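Local atomic coordinates of polyguluronate lyase (Corynebacterium sp., PDB entry 1UAI), a protein that probably cleaves the poly(alpha-L-guluronate) blocks of alginate by beta-elimination, acting as a lyase with a jellyroll beta-sandwich fold. Residues Y6-Q10 / L11-D15; T196-N199 / C200-S204. One frame throughout, in Å; residues are numbered along the deposited sequence.

How the contacts relate
The two contacts are local turns lying on opposite sides of the chain's centre, with their own centres 29 Å apart and nearest atoms about 17 Å apart, so they do not touch. Contact 1 comes first, close to the N-terminus, and leads into strand 16-20; contact 2 follows strand 194-196 and precedes strand 211-223. Strands 16-20 and 194-196 both pair with strand 72-79 in the larger antiparallel sheet, while strand 211-223 belongs to the seven-stranded sheet. Contact 1 also packs on strands 45-47 and 54-59 of that second sheet. Each turn therefore links the two sheets of the jellyroll sandwich, one by packing and the other by chain connection.

Contact 1 (Y6-Q10 / L11-D15); sequences YPAQQ and LDLTD
Leu13 reaches back to Pro7 and Ala8 because its CG stands beside its own backbone N, anti to the carbonyl carbon (chi1 -60°), and its chain then runs on extended to CD1 (chi2 -178°). Leu13 CD1 comes to 3.7 Å of Ala8 N. Pro7 CB lies 4.1 Å from Leu13 CD1, and Ala8 CB lies equally far from it, so one branch of the leucine meets two small apolar groups. Phe45 of strand 45-47 touches both Pro7 and Leu13, which joins this patch to the sandwich. Proline and alanine suit the place: the ring restrains the start of the turn, and the small methyl lets the leucine come close to the main chain.

Residues 7-10 curl into a short helix-like turn. Pro7 O is gripped twice, by Gln10 N at 2.9 Å and by Leu11 N at 3.2 Å, the latter bond fairly straight at 155° about its hydrogen. One water spans the next gap, donating to Ala8 O at 2.8 Å and accepting from Leu13 N at 2.8 Å. Beyond it, Asp12 OD1 takes Thr14 N in an Asx turn and, with its syn lone pair, Thr14 OG1 at 2.7 Å. A short acidic side chain can thus fold back on the chain that follows it.

The carbonyls of Ala8 and Leu11 come close together as two acceptors, and the water's donation to Ala8 O probably eases their mutual repulsion, consistent with a water that belongs to the turn.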
loop_
_atom_site.group_PDB
_atom_site.type_symbol
_atom_site.label_atom_id
_atom_site.label_comp_id
_atom_site.label_asym_id
_atom_site.label_seq_id
_atom_site.Cartn_x
_atom_site.Cartn_y
_atom_site.Cartn_z
ATOM N N TYR A 6 1.076 2.875 -19.017
ATOM C CA TYR A 6 1.485 1.949 -17.964
ATOM C C TYR A 6 1.806 2.641 -16.652
ATOM O O TYR A 6 2.351 3.742 -16.641
ATOM C CB TYR A 6 2.735 1.177 -18.396
ATOM C CG TYR A 6 2.599 0.457 -19.710
ATOM C CD1 TYR A 6 1.735 -0.625 -19.845
ATOM C CD2 TYR A 6 3.331 0.859 -20.825
ATOM C CE1 TYR A 6 1.601 -1.292 -21.055
ATOM C CE2 TYR A 6 3.206 0.199 -22.045
ATOM C CZ TYR A 6 2.338 -0.876 -22.149
ATOM O OH TYR A 6 2.215 -1.543 -23.346
ATOM N N PRO A 7 1.468 2.002 -15.520
ATOM C CA PRO A 7 1.768 2.612 -14.223
ATOM C C PRO A 7 3.251 2.989 -14.124
ATOM O O PRO A 7 3.604 3.980 -13.486
ATOM C CB PRO A 7 1.382 1.512 -13.244
ATOM C CG PRO A 7 0.155 0.949 -13.888
ATOM C CD PRO A 7 0.561 0.849 -15.356
ATOM N N ALA A 8 4.108 2.202 -14.771
ATOM C CA ALA A 8 5.550 2.445 -14.750
ATOM C C ALA A 8 5.958 3.755 -15.424
ATOM O O ALA A 8 7.115 4.162 -15.340
ATOM C CB ALA A 8 6.284 1.274 -15.398
ATOM N N GLN A 9 5.016 4.405 -16.101
ATOM C CA GLN A 9 5.299 5.681 -16.755
ATOM C C GLN A 9 4.922 6.839 -15.831
ATOM O O GLN A 9 5.306 7.982 -16.071
ATOM C CB GLN A 9 4.516 5.805 -18.066
ATOM C CG GLN A 9 4.855 4.743 -19.099
ATOM C CD GLN A 9 4.008 4.851 -20.351
ATOM O OE1 GLN A 9 2.793 5.015 -20.278
ATOM N NE2 GLN A 9 4.649 4.745 -21.511
ATOM N N GLN A 10 4.172 6.535 -14.776
ATOM C CA GLN A 10 3.724 7.537 -13.804
ATOM C C GLN A 10 4.610 7.589 -12.560
ATOM O O GLN A 10 4.791 8.651 -11.958
ATOM C CB GLN A 10 2.288 7.236 -13.373
ATOM C CG GLN A 10 1.234 7.497 -14.432
ATOM C CD GLN A 10 1.047 8.974 -14.709
ATOM O OE1 GLN A 10 1.054 9.791 -13.789
ATOM N NE2 GLN A 10 0.863 9.324 -15.978
ATOM N N LEU A 11 5.138 6.435 -12.168
ATOM C CA LEU A 11 6.002 6.313 -10.997
ATOM C C LEU A 11 7.221 5.494 -11.394
ATOM O O LEU A 11 7.156 4.719 -12.345
ATOM C CB LEU A 11 5.269 5.578 -9.872
ATOM C CG LEU A 11 3.928 6.144 -9.401
ATOM C CD1 LEU A 11 3.264 5.153 -8.458
ATOM C CD2 LEU A 11 4.145 7.483 -8.713
ATOM N N ASP A 12 8.329 5.668 -10.679
ATOM C CA ASP A 12 9.526 4.888 -10.971
ATOM C C ASP A 12 9.342 3.563 -10.242
ATOM O O ASP A 12 9.572 3.467 -9.035
ATOM C CB ASP A 12 10.788 5.589 -10.460
ATOM C CG ASP A 12 12.056 4.866 -10.876
ATOM O OD1 ASP A 12 11.964 3.673 -11.237
ATOM O OD2 ASP A 12 13.146 5.482 -10.837
ATOM N N LEU A 13 8.916 2.546 -10.981
ATOM C CA LEU A 13 8.672 1.232 -10.402
ATOM C C LEU A 13 9.854 0.275 -10.503
ATOM O O LEU A 13 9.703 -0.926 -10.283
ATOM C CB LEU A 13 7.439 0.599 -11.056
ATOM C CG LEU A 13 6.137 1.392 -10.905
ATOM C CD1 LEU A 13 5.000 0.617 -11.552
ATOM C CD2 LEU A 13 5.846 1.638 -9.431
ATOM N N THR A 14 11.031 0.808 -10.810
ATOM C CA THR A 14 12.228 -0.015 -10.943
ATOM C C THR A 14 12.457 -0.950 -9.758
ATOM O O THR A 14 12.660 -2.155 -9.937
ATOM C CB THR A 14 13.480 0.862 -11.120
ATOM O OG1 THR A 14 13.356 1.631 -12.321
ATOM C CG2 THR A 14 14.732 -0.000 -11.204
ATOM N N ASP A 15 12.420 -0.399 -8.548
ATOM C CA ASP A 15 12.653 -1.199 -7.356
ATOM C C ASP A 15 11.385 -1.596 -6.613
ATOM O O ASP A 15 11.256 -1.415 -5.397
ATOM C CB ASP A 15 13.635 -0.478 -6.432
ATOM C CG ASP A 15 15.047 -0.496 -6.979
ATOM O OD1 ASP A 15 15.530 -1.600 -7.309
ATOM O OD2 ASP A 15 15.671 0.581 -7.083
HETATM O O HOH W 1 9.129 2.892 -13.781
#

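Contact 2 (T196-N199 / C200-S204); sequences TQAN and CSNSS
Asn199 and Ser201 are tied by two hydrogen bonds from side chain and backbone to one oxygen. Asn199 OD1 receives Ser201 OG at 2.6 Å, in the carbonyl plane and on a lone pair, and Ser201 N at 2.8 Å, tilted 27° from that plane. The second bond closes an Asx turn. Asn199 CG sits between its backbone N and carbonyl carbon (chi1 55°), which folds the amide over the chain ahead. Asn202 answers from the other end: its OD1 accepts Asn199 N at 3.0 Å along a nearly straight path, 167° at the hydrogen. The two amides leave their nitrogens for outside partners, Asn199 ND2 bonding Gly69 O and Asn202 ND2 bonding Tyr70 OH.

Between backbones, Asn202 N donates to Asn199 O at 3.2 Å, closing a beta turn, but comes from well above the carbonyl plane.

Van der Waals contact is slight: Ala198 CB rests 4.0 Å from Ser203 CB, where two small residues let the chain pass close. The covalent tie is at Cys200, whose disulfide to Cys206 staples the loop that leads toward strand 211-223.

Asparagine suits both ends because one side chain offers an acceptor and a donor together. With amide-to-backbone bonds from both asparagines and a disulfide, this irregular loop after strand 194-196 probably keeps a defined shape without regular secondary structure.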
loop_
_atom_site.group_PDB
_atom_site.type_symbol
_atom_site.label_atom_id
_atom_site.label_comp_id
_atom_site.label_asym_id
_atom_site.label_seq_id
_atom_site.Cartn_x
_atom_site.Cartn_y
_atom_site.Cartn_z
ATOM N N THR A 196 -7.220 -3.998 0.679
ATOM C CA THR A 196 -8.589 -3.961 1.173
ATOM C C THR A 196 -8.831 -4.883 2.358
ATOM O O THR A 196 -8.716 -6.101 2.247
ATOM C CB THR A 196 -9.547 -4.282 0.015
ATOM O OG1 THR A 196 -9.330 -3.324 -1.032
ATOM C CG2 THR A 196 -11.002 -4.223 0.466
ATOM N N GLN A 197 -9.181 -4.283 3.493
ATOM C CA GLN A 197 -9.408 -5.029 4.721
ATOM C C GLN A 197 -10.826 -5.562 4.868
ATOM O O GLN A 197 -11.498 -5.334 5.876
ATOM C CB GLN A 197 -9.044 -4.158 5.925
ATOM C CG GLN A 197 -7.627 -3.594 5.873
ATOM C CD GLN A 197 -6.572 -4.668 5.717
ATOM O OE1 GLN A 197 -5.905 -4.758 4.685
ATOM N NE2 GLN A 197 -6.417 -5.496 6.741
ATOM N N ALA A 198 -11.274 -6.276 3.844
ATOM C CA ALA A 198 -12.597 -6.876 3.847
ATOM C C ALA A 198 -12.647 -7.934 2.759
ATOM O O ALA A 198 -11.985 -7.806 1.728
ATOM C CB ALA A 198 -13.664 -5.812 3.594
ATOM N N ASN A 199 -13.397 -9.000 3.012
ATOM C CA ASN A 199 -13.570 -10.054 2.025
ATOM C C ASN A 199 -15.031 -10.482 2.073
ATOM O O ASN A 199 -15.843 -9.847 2.748
ATOM C CB ASN A 199 -12.621 -11.238 2.278
ATOM C CG ASN A 199 -12.739 -11.802 3.670
ATOM O OD1 ASN A 199 -13.832 -11.903 4.217
ATOM N ND2 ASN A 199 -11.611 -12.200 4.247
ATOM N N CYS A 200 -15.379 -11.544 1.363
ATOM C CA CYS A 200 -16.771 -11.968 1.332
ATOM C C CYS A 200 -17.334 -12.522 2.636
ATOM O O CYS A 200 -18.542 -12.731 2.752
ATOM C CB CYS A 200 -16.972 -12.943 0.171
ATOM S SG CYS A 200 -16.737 -12.077 -1.417
ATOM N N SER A 201 -16.474 -12.741 3.625
ATOM C CA SER A 201 -16.942 -13.245 4.910
ATOM C C SER A 201 -17.475 -12.107 5.779
ATOM O O SER A 201 -18.328 -12.329 6.639
ATOM C CB SER A 201 -15.817 -13.966 5.659
ATOM O OG SER A 201 -14.916 -13.046 6.256
ATOM N N ASN A 202 -16.981 -10.889 5.562
ATOM C CA ASN A 202 -17.434 -9.757 6.365
ATOM C C ASN A 202 -17.896 -8.529 5.586
ATOM O O ASN A 202 -18.050 -7.447 6.157
ATOM C CB ASN A 202 -16.360 -9.348 7.384
ATOM C CG ASN A 202 -14.993 -9.146 6.758
ATOM O OD1 ASN A 202 -14.874 -8.824 5.575
ATOM N ND2 ASN A 202 -13.947 -9.317 7.563
ATOM N N SER A 203 -18.126 -8.699 4.288
ATOM C CA SER A 203 -18.602 -7.611 3.443
ATOM C C SER A 203 -19.457 -8.183 2.323
ATOM O O SER A 203 -19.093 -9.178 1.699
ATOM C CB SER A 203 -17.431 -6.829 2.840
ATOM O OG SER A 203 -17.900 -5.814 1.963
ATOM N N SER A 204 -20.598 -7.553 2.078
ATOM C CA SER A 204 -21.505 -7.983 1.023
ATOM C C SER A 204 -21.879 -6.746 0.217
ATOM O O SER A 204 -21.891 -5.638 0.748
ATOM C CB SER A 204 -22.756 -8.629 1.628
ATOM O OG SER A 204 -23.372 -7.768 2.568
#